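Local coordinates for protein-S-isoprenylcysteine O-methyltransferase (Tribolium castaneum, PDB 5V7P) that catalyses, in the endoplasmic reticulum membrane, the S-adenosyl-L-methionine-dependent methylation of isoprenylated C-terminal cysteine residues of proteins, at residues 46-49 with 50-54; 55-58 with 59-63; 216-219 with 220-224; 237-240 with 241-245. All blocks are in the same frame, centred on the assembly; numbering follows the deposited sequence.

Contact 1: 46-49 with 50-54; sequences AVNV and YFFLK
Val47 and Phe51, one helical turn apart, make the apolar side-chain contact here. The two side chains lean out together along the helix surface, and Val47 CG1 meets Phe51 CD2 at 3.8 Å. The methyl comes in at the edge of the ring, in its plane; over one face CD1 of Tyr50 sits 4.0 Å above the ring plane, at its centre. Val47 carries CG1 opposite its own backbone N (chi1 174°), which sends that branch along the helix to the ring.

The backbone bonds are those of a regular alpha-helix. Tyr50 N donates to Ala46 O, Phe51 N to Val47 O, and Phe52 N to Asn48 O at 3.0 Å; Leu53 N reaches Val49 O, also at 3.0 Å. This is probably the cytoplasmic half of helix 35-56, the second transmembrane helix of the fold, and it pairs with helix 59-84 in a helical hairpin.

Ring edges also lie against carbonyls. Phe52 CD2 approaches Asn48 O at 3.1 Å, near the plane of its ring, and Phe51 CD2 does the same to Val47 O at 3.3 Å. On the hairpin side, Leu53 is buried against Phe62, Ile66 and Ala69, while the Tyr50 ring meets that of Phe62 edge-to-face. Phe51 and Phe52 stay on the surface, consistent with a lipid-facing side of the helix.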
# COMPACT_ATOMS: atom_id res chain seq x y z
N ALA A 46 -16.71 7.48 20.11
CA ALA A 46 -16.41 6.69 18.92
C ALA A 46 -17.61 5.82 18.54
O ALA A 46 -17.88 5.61 17.35
CB ALA A 46 -15.18 5.82 19.15
N VAL A 47 -18.34 5.32 19.53
CA VAL A 47 -19.56 4.57 19.26
C VAL A 47 -20.62 5.48 18.66
O VAL A 47 -21.35 5.09 17.74
CB VAL A 47 -20.06 3.89 20.55
CG1 VAL A 47 -21.42 3.23 20.32
CG2 VAL A 47 -19.05 2.86 21.03
N ASN A 48 -20.71 6.72 19.15
CA ASN A 48 -21.73 7.64 18.65
C ASN A 48 -21.47 8.01 17.20
O ASN A 48 -22.42 8.10 16.41
CB ASN A 48 -21.78 8.89 19.53
CG ASN A 48 -22.41 8.62 20.88
OD1 ASN A 48 -21.72 8.30 21.85
ND2 ASN A 48 -23.73 8.74 20.95
N VAL A 49 -20.21 8.23 16.82
CA VAL A 49 -19.93 8.58 15.43
C VAL A 49 -20.17 7.38 14.53
O VAL A 49 -20.63 7.53 13.39
CB VAL A 49 -18.49 9.12 15.28
CG1 VAL A 49 -18.25 10.29 16.23
CG2 VAL A 49 -17.45 8.03 15.51
N TYR A 50 -19.89 6.17 15.02
CA TYR A 50 -20.13 4.98 14.21
C TYR A 50 -21.60 4.84 13.85
O TYR A 50 -21.94 4.48 12.71
CB TYR A 50 -19.65 3.73 14.96
CG TYR A 50 -19.90 2.44 14.22
CD1 TYR A 50 -21.09 1.74 14.36
CD2 TYR A 50 -18.93 1.90 13.37
CE1 TYR A 50 -21.32 0.56 13.69
CE2 TYR A 50 -19.16 0.72 12.68
CZ TYR A 50 -20.35 0.05 12.85
OH TYR A 50 -20.58 -1.13 12.17
N PHE A 51 -22.50 5.13 14.79
CA PHE A 51 -23.92 4.93 14.56
C PHE A 51 -24.58 6.12 13.88
O PHE A 51 -25.55 5.93 13.13
CB PHE A 51 -24.64 4.63 15.88
CG PHE A 51 -24.53 3.19 16.30
CD1 PHE A 51 -25.28 2.21 15.66
CD2 PHE A 51 -23.68 2.81 17.32
CE1 PHE A 51 -25.18 0.89 16.03
CE2 PHE A 51 -23.58 1.48 17.70
CZ PHE A 51 -24.34 0.52 17.05
N PHE A 52 -24.09 7.34 14.10
CA PHE A 52 -24.59 8.48 13.35
C PHE A 52 -24.21 8.38 11.88
O PHE A 52 -24.99 8.77 11.00
CB PHE A 52 -24.07 9.79 13.95
CG PHE A 52 -24.95 10.35 15.03
CD1 PHE A 52 -26.16 10.94 14.73
CD2 PHE A 52 -24.55 10.30 16.36
CE1 PHE A 52 -26.97 11.47 15.72
CE2 PHE A 52 -25.36 10.82 17.36
CZ PHE A 52 -26.57 11.40 17.04
N LEU A 53 -23.02 7.85 11.59
CA LEU A 53 -22.59 7.71 10.20
C LEU A 53 -23.35 6.58 9.51
O LEU A 53 -23.78 6.73 8.36
CB LEU A 53 -21.09 7.46 10.13
CG LEU A 53 -20.17 8.63 10.50
CD1 LEU A 53 -18.71 8.20 10.40
CD2 LEU A 53 -20.41 9.84 9.61
N LYS A 54 -23.53 5.45 10.19
CA LYS A 54 -24.27 4.35 9.59
C LYS A 54 -25.71 4.75 9.27
O LYS A 54 -26.32 4.18 8.36
CB LYS A 54 -24.26 3.14 10.53
CG LYS A 54 -24.87 1.88 9.91
CD LYS A 54 -23.86 0.75 9.82
CE LYS A 54 -24.24 -0.25 8.73
NZ LYS A 54 -23.66 0.11 7.41

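Contact 2: 55-58 with 59-63; sequences FFYN and EFAFA. With MPG ([(Z)-octadec-9-enyl] (2R)-2,3-bis(oxidanyl)propanoate), chain T.
Across Tyr57 and Asn58 the backbone leaves one helix and starts the next: Tyr57 is extended (phi -129°, psi 149°), and Phe62 N then donates to Asn58 O at 2.8 Å, nearly along the C=O axis. The result is a tight helical hairpin between transmembrane helices 35-56 and 59-84, with Asn58 as N-cap of the second. Its OD1 accepts from Ala61 N at 3.1 Å, the donor standing above the carbonyl plane of the amide. With CG between the backbone N and carbonyl carbon (chi1 66°), the amide folds back over the first turn, where OD1 meets that N-H.

Tyr57 turns its side chain toward the new helix. Its CD1 touches Ala61 CB at 3.6 Å, and its CB packs on Phe62 CB at 3.9 Å. Further out the ring rests on Ile8, Gln11 and Ser12 of helix 4-29, and its hydroxyl end meets the chain of a bound lipid, MPG of chain T. An alanine at Tyr57 would keep the CB contact but is likely to leave a gap between Ala61, helix 4-29 and the lipid chain. Glu59 forms a salt bridge with Lys54, back across the turn. Phe56 adds a second contact to the same lipid: its CD2 lies 3.6 Å from C8 of that molecule.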
# COMPACT_ATOMS: atom_id res chain seq x y z
N PHE A 55 -26.25 5.73 10.00
CA PHE A 55 -27.61 6.17 9.76
C PHE A 55 -27.71 7.09 8.54
O PHE A 55 -28.69 7.03 7.79
CB PHE A 55 -28.16 6.88 11.00
CG PHE A 55 -29.55 7.40 10.84
CD1 PHE A 55 -30.64 6.54 10.91
CD2 PHE A 55 -29.78 8.75 10.62
CE1 PHE A 55 -31.92 7.02 10.76
CE2 PHE A 55 -31.06 9.23 10.48
CZ PHE A 55 -32.14 8.37 10.55
N PHE A 56 -26.70 7.93 8.33
CA PHE A 56 -26.73 8.92 7.26
C PHE A 56 -26.11 8.44 5.95
O PHE A 56 -26.19 9.15 4.95
CB PHE A 56 -26.01 10.20 7.70
CG PHE A 56 -26.80 11.05 8.66
CD1 PHE A 56 -28.19 11.05 8.65
CD2 PHE A 56 -26.15 11.86 9.58
CE1 PHE A 56 -28.90 11.83 9.52
CE2 PHE A 56 -26.87 12.65 10.45
CZ PHE A 56 -28.25 12.63 10.42
N TYR A 57 -25.49 7.27 5.94
CA TYR A 57 -24.81 6.78 4.75
C TYR A 57 -25.27 5.36 4.44
O TYR A 57 -25.62 4.59 5.33
CB TYR A 57 -23.28 6.79 4.93
CG TYR A 57 -22.69 8.17 4.95
CD1 TYR A 57 -22.79 9.00 3.84
CD2 TYR A 57 -22.01 8.65 6.07
CE1 TYR A 57 -22.25 10.26 3.84
CE2 TYR A 57 -21.46 9.92 6.07
CZ TYR A 57 -21.58 10.72 4.96
OH TYR A 57 -21.04 11.98 4.95
N ASN A 58 -25.27 5.04 3.15
CA ASN A 58 -25.52 3.68 2.71
C ASN A 58 -24.24 2.86 2.88
O ASN A 58 -23.22 3.34 3.38
CB ASN A 58 -26.04 3.66 1.27
CG ASN A 58 -25.01 4.13 0.27
OD1 ASN A 58 -24.01 4.75 0.63
ND2 ASN A 58 -25.25 3.85 -1.00
N GLU A 59 -24.30 1.60 2.46
CA GLU A 59 -23.17 0.69 2.68
C GLU A 59 -21.90 1.22 2.04
O GLU A 59 -20.85 1.29 2.69
CB GLU A 59 -23.51 -0.70 2.14
CG GLU A 59 -24.57 -1.44 2.96
CD GLU A 59 -24.08 -1.82 4.34
OE1 GLU A 59 -22.85 -1.98 4.52
OE2 GLU A 59 -24.92 -1.96 5.26
N PHE A 60 -21.97 1.61 0.76
CA PHE A 60 -20.77 2.06 0.06
C PHE A 60 -20.17 3.29 0.72
O PHE A 60 -18.97 3.34 1.00
CB PHE A 60 -21.10 2.35 -1.41
CG PHE A 60 -20.03 3.13 -2.12
CD1 PHE A 60 -18.91 2.49 -2.62
CD2 PHE A 60 -20.16 4.50 -2.30
CE1 PHE A 60 -17.92 3.21 -3.28
CE2 PHE A 60 -19.18 5.22 -2.95
CZ PHE A 60 -18.06 4.57 -3.45
N ALA A 61 -21.00 4.31 0.98
CA ALA A 61 -20.49 5.56 1.52
C ALA A 61 -20.03 5.40 2.97
O ALA A 61 -19.03 6.01 3.38
CB ALA A 61 -21.56 6.65 1.44
N PHE A 62 -20.73 4.58 3.75
CA PHE A 62 -20.35 4.39 5.15
C PHE A 62 -18.97 3.75 5.26
O PHE A 62 -18.15 4.16 6.09
CB PHE A 62 -21.39 3.54 5.88
CG PHE A 62 -20.99 3.17 7.27
CD1 PHE A 62 -21.16 4.05 8.32
CD2 PHE A 62 -20.42 1.93 7.53
CE1 PHE A 62 -20.79 3.71 9.60
CE2 PHE A 62 -20.05 1.58 8.82
CZ PHE A 62 -20.23 2.47 9.85
N ALA A 63 -18.70 2.74 4.43
CA ALA A 63 -17.39 2.10 4.44
C ALA A 63 -16.28 3.13 4.26
O ALA A 63 -15.22 3.03 4.88
CB ALA A 63 -17.32 1.04 3.34
C2 MPG T . -22.78 15.34 1.11
C3 MPG T . -23.95 14.42 1.44
C4 MPG T . -24.66 14.83 2.73
C5 MPG T . -23.70 14.70 3.91
C6 MPG T . -24.36 13.97 5.07
C7 MPG T . -23.84 14.54 6.39
C8 MPG T . -23.68 13.44 7.45
C9 MPG T . -22.37 13.60 8.21
C10 MPG T . -21.22 13.63 7.57
C11 MPG T . -19.91 13.78 8.33
C12 MPG T . -19.87 15.12 9.07
C13 MPG T . -19.49 14.87 10.53
O1 MPG T . -21.54 15.68 -0.91
C1 MPG T . -21.94 14.70 0.01
CXD MPG T . -22.39 16.04 -3.26
O2 MPG T . -22.75 15.20 -4.32
C21 MPG T . -21.56 17.20 -3.80
O3 MPG T . -21.42 18.18 -2.80
O4 MPG T . -20.98 14.29 -2.57
CX3 MPG T . -21.58 15.25 -2.24

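Contact 3: 216-219 with 220-224; sequences FYWS and IGTQI. With MPG ([(Z)-octadec-9-enyl] (2R)-2,3-bis(oxidanyl)propanoate), chain B; MPG ([(Z)-octadec-9-enyl] (2R)-2,3-bis(oxidanyl)propanoate), chain V; D10 (decane), chain G.
Trp218 lays the face of its six-membered ring under the methyl of Thr222: CG2 sits 3.7 Å from the ring centroid and only 8° off the normal, a CH-pi contact. One turn's spacing also brings Phe216 and Ile220 together, with Ile220 CD1 over one face of the Phe216 ring, 4.0 Å from its centroid but displaced toward the rim at 21° off the normal. Phe216 holds CG anti to the backbone N (chi1 177°), which swings the ring alongside the helix to meet that methyl.

All of this lies on helix 210-225, a transmembrane helix of the ICMT family region, wedged between helices 90-113, 156-180 and 231-258. Its backbone bonds include Gly221 N to Tyr217 O at 2.7 Å and Thr222 N to Trp218 O. Side-chain hydroxyls add to these: Thr222 OG1 donates to Ser219 O at 2.5 Å, and Ser219 OG donates to Phe216 O at 2.7 Å. Both hydroxyls are buried and bond back to carbonyls of their own helix. Gln223 NE2 in turn donates to Thr222 OG1, while its OE1 takes a hydrogen bond from Asn228.

Two bound lipids touch the helix on different faces. Ser219 CB approaches C5 of the chain B lipid at 3.5 Å, and Ile220 CD1 meets C11 of the chain V lipid at 3.6 Å. The Trp218 ring stacks on Phe102.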
# COMPACT_ATOMS: atom_id res chain seq x y z
N PHE A 216 9.30 4.99 0.39
CA PHE A 216 10.45 4.30 0.97
C PHE A 216 11.01 5.05 2.17
O PHE A 216 11.16 4.49 3.26
CB PHE A 216 11.53 4.12 -0.11
CG PHE A 216 12.80 3.49 0.38
CD1 PHE A 216 12.83 2.16 0.78
CD2 PHE A 216 13.98 4.22 0.43
CE1 PHE A 216 13.99 1.58 1.23
CE2 PHE A 216 15.15 3.64 0.88
CZ PHE A 216 15.16 2.31 1.28
N TYR A 217 11.32 6.34 1.99
CA TYR A 217 11.91 7.10 3.08
C TYR A 217 10.89 7.43 4.16
O TYR A 217 11.24 7.46 5.35
CB TYR A 217 12.55 8.38 2.54
CG TYR A 217 13.85 8.11 1.83
CD1 TYR A 217 14.97 7.69 2.53
CD2 TYR A 217 13.97 8.26 0.45
CE1 TYR A 217 16.16 7.42 1.90
CE2 TYR A 217 15.16 8.00 -0.19
CZ TYR A 217 16.25 7.58 0.53
OH TYR A 217 17.44 7.32 -0.10
N TRP A 218 9.64 7.67 3.78
CA TRP A 218 8.60 7.89 4.78
C TRP A 218 8.52 6.71 5.74
O TRP A 218 8.47 6.89 6.96
CB TRP A 218 7.25 8.11 4.09
CG TRP A 218 6.10 8.24 5.05
CD1 TRP A 218 5.64 9.39 5.62
CD2 TRP A 218 5.27 7.18 5.54
NE1 TRP A 218 4.58 9.11 6.44
CE2 TRP A 218 4.32 7.77 6.41
CE3 TRP A 218 5.22 5.80 5.32
CZ2 TRP A 218 3.35 7.02 7.06
CZ3 TRP A 218 4.25 5.06 5.98
CH2 TRP A 218 3.33 5.67 6.84
N SER A 219 8.51 5.49 5.20
CA SER A 219 8.37 4.32 6.06
C SER A 219 9.54 4.21 7.03
O SER A 219 9.34 3.90 8.22
CB SER A 219 8.27 3.05 5.21
OG SER A 219 9.46 2.82 4.47
N ILE A 220 10.76 4.43 6.55
CA ILE A 220 11.91 4.49 7.45
C ILE A 220 11.74 5.62 8.45
O ILE A 220 12.06 5.49 9.63
CB ILE A 220 13.21 4.64 6.64
CG1 ILE A 220 13.40 3.46 5.69
CG2 ILE A 220 14.42 4.76 7.58
CD1 ILE A 220 14.51 3.65 4.68
N GLY A 221 11.21 6.76 7.98
CA GLY A 221 11.04 7.90 8.86
C GLY A 221 10.16 7.59 10.06
O GLY A 221 10.44 8.03 11.18
N THR A 222 9.08 6.83 9.85
CA THR A 222 8.17 6.51 10.95
C THR A 222 8.93 5.88 12.11
O THR A 222 8.65 6.18 13.28
CB THR A 222 7.06 5.58 10.47
OG1 THR A 222 7.62 4.34 10.04
CG2 THR A 222 6.26 6.22 9.33
N GLN A 223 9.88 5.00 11.81
CA GLN A 223 10.65 4.34 12.86
C GLN A 223 11.74 5.23 13.43
O GLN A 223 12.18 4.99 14.57
CB GLN A 223 11.25 3.04 12.32
CG GLN A 223 10.19 2.06 11.84
CD GLN A 223 9.10 1.84 12.86
OE1 GLN A 223 9.36 1.38 13.97
NE2 GLN A 223 7.87 2.20 12.51
N ILE A 224 12.19 6.24 12.69
CA ILE A 224 13.06 7.25 13.28
C ILE A 224 12.27 8.10 14.26
O ILE A 224 12.78 8.48 15.33
CB ILE A 224 13.72 8.10 12.18
CG1 ILE A 224 14.56 7.20 11.26
CG2 ILE A 224 14.59 9.20 12.81
CD1 ILE A 224 15.28 7.93 10.14
C2 MPG B . 6.27 -2.16 7.80
C3 MPG B . 7.34 -1.40 7.03
C4 MPG B . 7.05 -1.40 5.53
C5 MPG B . 7.98 -0.42 4.85
C6 MPG B . 7.81 -0.53 3.35
C7 MPG B . 6.42 -0.10 2.88
C8 MPG B . 6.03 -1.03 1.74
C9 MPG B . 4.87 -0.41 0.97
C10 MPG B . 3.66 -0.92 0.94
C11 MPG B . 3.28 -2.21 1.68
C12 MPG B . 1.81 -2.15 2.07
C13 MPG B . 0.92 -2.23 0.83
C14 MPG B . -0.44 -1.65 1.19
C15 MPG B . -1.44 -1.94 0.08
C16 MPG B . -2.70 -2.58 0.65
O1 MPG B . 4.80 -0.52 8.68
C1 MPG B . 4.90 -1.49 7.69
CXD MPG B . 4.25 1.88 9.19
O2 MPG B . 5.12 2.97 9.26
C21 MPG B . 4.06 1.31 10.61
O3 MPG B . 4.98 1.89 11.49
O4 MPG B . 5.32 1.13 7.23
CX3 MPG B . 4.84 0.82 8.27
C2 MPG V . 20.29 -4.38 -0.24
C3 MPG V . 20.76 -3.12 0.48
C4 MPG V . 19.63 -2.10 0.52
C5 MPG V . 20.05 -0.94 1.43
C6 MPG V . 19.12 0.25 1.22
C7 MPG V . 19.66 1.46 1.97
C8 MPG V . 18.77 2.67 1.72
C9 MPG V . 19.52 3.94 2.14
C10 MPG V . 19.16 4.72 3.14
C11 MPG V . 17.94 4.47 4.01
C12 MPG V . 18.20 5.02 5.41
O1 MPG V . 21.15 -5.86 -1.90
C1 MPG V . 21.49 -5.22 -0.70
CXD MPG V . 22.10 -7.19 -3.84
O2 MPG V . 22.44 -8.54 -3.94
C21 MPG V . 23.10 -6.35 -4.62
O3 MPG V . 23.04 -5.02 -4.18
O4 MPG V . 22.95 -7.17 -1.64
CX3 MPG V . 22.12 -6.76 -2.37
C1 D10 G . 18.89 3.47 -10.94
C2 D10 G . 19.66 3.92 -9.71
C3 D10 G . 18.88 5.03 -9.01
C4 D10 G . 19.43 5.22 -7.60
C5 D10 G . 19.21 6.67 -7.18
C6 D10 G . 19.48 6.83 -5.68
C7 D10 G . 19.89 8.27 -5.40
C8 D10 G . 19.43 8.67 -4.00
C9 D10 G . 18.05 9.32 -4.09
C10 D10 G . 17.26 9.04 -2.81

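Contact 4: 237-240 with 241-245; sequences LASW and MFFKE. With MPG ([(Z)-octadec-9-enyl] (2R)-2,3-bis(oxidanyl)propanoate), chain V; MPG ([(Z)-octadec-9-enyl] (2R)-2,3-bis(oxidanyl)propanoate), chain B.
With CG anti to the backbone N in both Trp240 (chi1 -180°) and Lys244 (chi1 175°), the indole and the lysine chain leave the helix one turn apart and meet: Lys244 CD lies 3.5 Å from Trp240 CH2. The lysine stays extended through its methylenes and bends at its last torsion, so aliphatic carbon is what passes the ring. Lipid covers one face of the indole, C4 of the chain V molecule standing 3.4 Å above its plane, and NE1 donates to the backbone O of Pro274. A leucine in place of Trp240 would probably leave Pro274 O without this donor and the lipid chain without its flat support.

A neighbouring face of this helix, part of 231-258, looks toward the cofactor site. Ser239 OG touches Phe243 CE2 at 3.6 Å, and the Phe243 ring stacks on Tyr212, an S-adenosyl-L-methionine-binding residue. The backbone carries regular helical bonds such as Met241 N to Leu237 O at 2.9 Å. Ser239 CB packs on the chain B lipid at its C6. The chemistry is thus mostly apolar, consistent with a helix that sets lipid-facing aromatic surface beside the cofactor site.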
# COMPACT_ATOMS: atom_id res chain seq x y z
N LEU A 237 15.10 -2.56 5.07
CA LEU A 237 15.35 -3.72 4.22
C LEU A 237 14.05 -4.25 3.62
O LEU A 237 13.96 -4.50 2.41
CB LEU A 237 16.04 -4.81 5.03
CG LEU A 237 16.82 -5.93 4.33
CD1 LEU A 237 17.03 -7.08 5.31
CD2 LEU A 237 16.13 -6.44 3.07
N ALA A 238 13.03 -4.42 4.46
CA ALA A 238 11.74 -4.90 3.96
C ALA A 238 11.18 -3.95 2.92
O ALA A 238 10.73 -4.38 1.85
CB ALA A 238 10.76 -5.06 5.13
N SER A 239 11.21 -2.65 3.21
CA SER A 239 10.80 -1.65 2.23
C SER A 239 11.60 -1.79 0.94
O SER A 239 11.03 -1.79 -0.16
CB SER A 239 10.98 -0.25 2.81
OG SER A 239 10.54 0.76 1.91
N TRP A 240 12.92 -1.93 1.06
CA TRP A 240 13.79 -1.93 -0.11
C TRP A 240 13.50 -3.11 -1.02
O TRP A 240 13.37 -2.96 -2.24
CB TRP A 240 15.25 -1.94 0.34
CG TRP A 240 16.23 -1.93 -0.79
CD1 TRP A 240 16.75 -0.83 -1.41
CD2 TRP A 240 16.81 -3.07 -1.42
NE1 TRP A 240 17.62 -1.22 -2.40
CE2 TRP A 240 17.68 -2.59 -2.43
CE3 TRP A 240 16.69 -4.45 -1.24
CZ2 TRP A 240 18.41 -3.44 -3.25
CZ3 TRP A 240 17.42 -5.29 -2.06
CH2 TRP A 240 18.27 -4.79 -3.05
N MET A 241 13.40 -4.32 -0.45
CA MET A 241 13.19 -5.50 -1.28
C MET A 241 11.81 -5.49 -1.93
O MET A 241 11.66 -5.99 -3.05
CB MET A 241 13.37 -6.77 -0.45
CG MET A 241 12.26 -7.09 0.55
SD MET A 241 12.29 -8.81 1.09
CE MET A 241 11.88 -9.67 -0.42
N PHE A 242 10.80 -4.92 -1.26
CA PHE A 242 9.47 -4.88 -1.86
C PHE A 242 9.45 -3.98 -3.09
O PHE A 242 8.85 -4.34 -4.11
CB PHE A 242 8.45 -4.39 -0.83
CG PHE A 242 7.06 -4.25 -1.37
CD1 PHE A 242 6.26 -5.37 -1.56
CD2 PHE A 242 6.55 -3.01 -1.70
CE1 PHE A 242 4.97 -5.24 -2.06
CE2 PHE A 242 5.27 -2.87 -2.21
CZ PHE A 242 4.48 -3.99 -2.39
N PHE A 243 10.11 -2.82 -3.02
CA PHE A 243 10.12 -1.91 -4.16
C PHE A 243 11.06 -2.38 -5.26
O PHE A 243 10.84 -2.06 -6.43
CB PHE A 243 10.49 -0.50 -3.70
CG PHE A 243 9.38 0.21 -2.96
CD1 PHE A 243 8.12 0.31 -3.52
CD2 PHE A 243 9.60 0.77 -1.71
CE1 PHE A 243 7.10 0.95 -2.85
CE2 PHE A 243 8.58 1.41 -1.04
CZ PHE A 243 7.33 1.50 -1.61
N LYS A 244 12.10 -3.15 -4.91
CA LYS A 244 12.92 -3.76 -5.94
C LYS A 244 12.10 -4.73 -6.79
O LYS A 244 12.11 -4.65 -8.02
CB LYS A 244 14.11 -4.49 -5.31
CG LYS A 244 14.97 -5.26 -6.31
CD LYS A 244 16.18 -5.89 -5.65
CE LYS A 244 17.10 -6.56 -6.66
NZ LYS A 244 16.69 -7.96 -6.96
N GLU A 245 11.38 -5.64 -6.14
CA GLU A 245 10.50 -6.55 -6.86
C GLU A 245 9.43 -5.78 -7.63
O GLU A 245 9.22 -6.01 -8.83
CB GLU A 245 9.84 -7.54 -5.90
CG GLU A 245 10.77 -8.63 -5.39
CD GLU A 245 10.03 -9.67 -4.56
OE1 GLU A 245 10.44 -9.91 -3.40
OE2 GLU A 245 9.04 -10.25 -5.06
C2 MPG V . 20.29 -4.38 -0.24
C3 MPG V . 20.76 -3.12 0.48
C4 MPG V . 19.63 -2.10 0.52
C5 MPG V . 20.05 -0.94 1.43
C6 MPG V . 19.12 0.25 1.22
C7 MPG V . 19.66 1.46 1.97
C8 MPG V . 18.77 2.67 1.72
C9 MPG V . 19.52 3.94 2.14
C10 MPG V . 19.16 4.72 3.14
C11 MPG V . 17.94 4.47 4.01
C12 MPG V . 18.20 5.02 5.41
O1 MPG V . 21.15 -5.86 -1.90
C1 MPG V . 21.49 -5.22 -0.70
CXD MPG V . 22.10 -7.19 -3.84
O2 MPG V . 22.44 -8.54 -3.94
C21 MPG V . 23.10 -6.35 -4.62
O3 MPG V . 23.04 -5.02 -4.18
O4 MPG V . 22.95 -7.17 -1.64
CX3 MPG V . 22.12 -6.76 -2.37
C2 MPG B . 6.27 -2.16 7.80
C3 MPG B . 7.34 -1.40 7.03
C4 MPG B . 7.05 -1.40 5.53
C5 MPG B . 7.98 -0.42 4.85
C6 MPG B . 7.81 -0.53 3.35
C7 MPG B . 6.42 -0.10 2.88
C8 MPG B . 6.03 -1.03 1.74
C9 MPG B . 4.87 -0.41 0.97
C10 MPG B . 3.66 -0.92 0.94
C11 MPG B . 3.28 -2.21 1.68
C12 MPG B . 1.81 -2.15 2.07
C13 MPG B . 0.92 -2.23 0.83
C14 MPG B . -0.44 -1.65 1.19
C15 MPG B . -1.44 -1.94 0.08
C16 MPG B . -2.70 -2.58 0.65
O1 MPG B . 4.80 -0.52 8.68
C1 MPG B . 4.90 -1.49 7.69
CXD MPG B . 4.25 1.88 9.19
O2 MPG B . 5.12 2.97 9.26
C21 MPG B . 4.06 1.31 10.61
O3 MPG B . 4.98 1.89 11.49
O4 MPG B . 5.32 1.13 7.23
CX3 MPG B . 4.84 0.82 8.27

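Along the chain the four contacts come in series, in two groups on opposite sides of the chain's centre. Contacts 1 and 2 have centres 11 Å apart and share helix 35-56; contact 2 turns it into helix 59-84, and the Lys54–Glu59 salt bridge ties the two contacts together. Contacts 3 and 4, with centres 13 Å apart, lie on the consecutive helices 210-225 and 231-258 of the conserved ICMT region, where Phe216 packs on Ser239 and both contacts touch the same two lipids. Contacts 1 and 4 are farthest apart, with centres about 38 Å apart. The first pair thus belongs to a peripheral transmembrane hairpin, the second to the part of the fold beside the cofactor site.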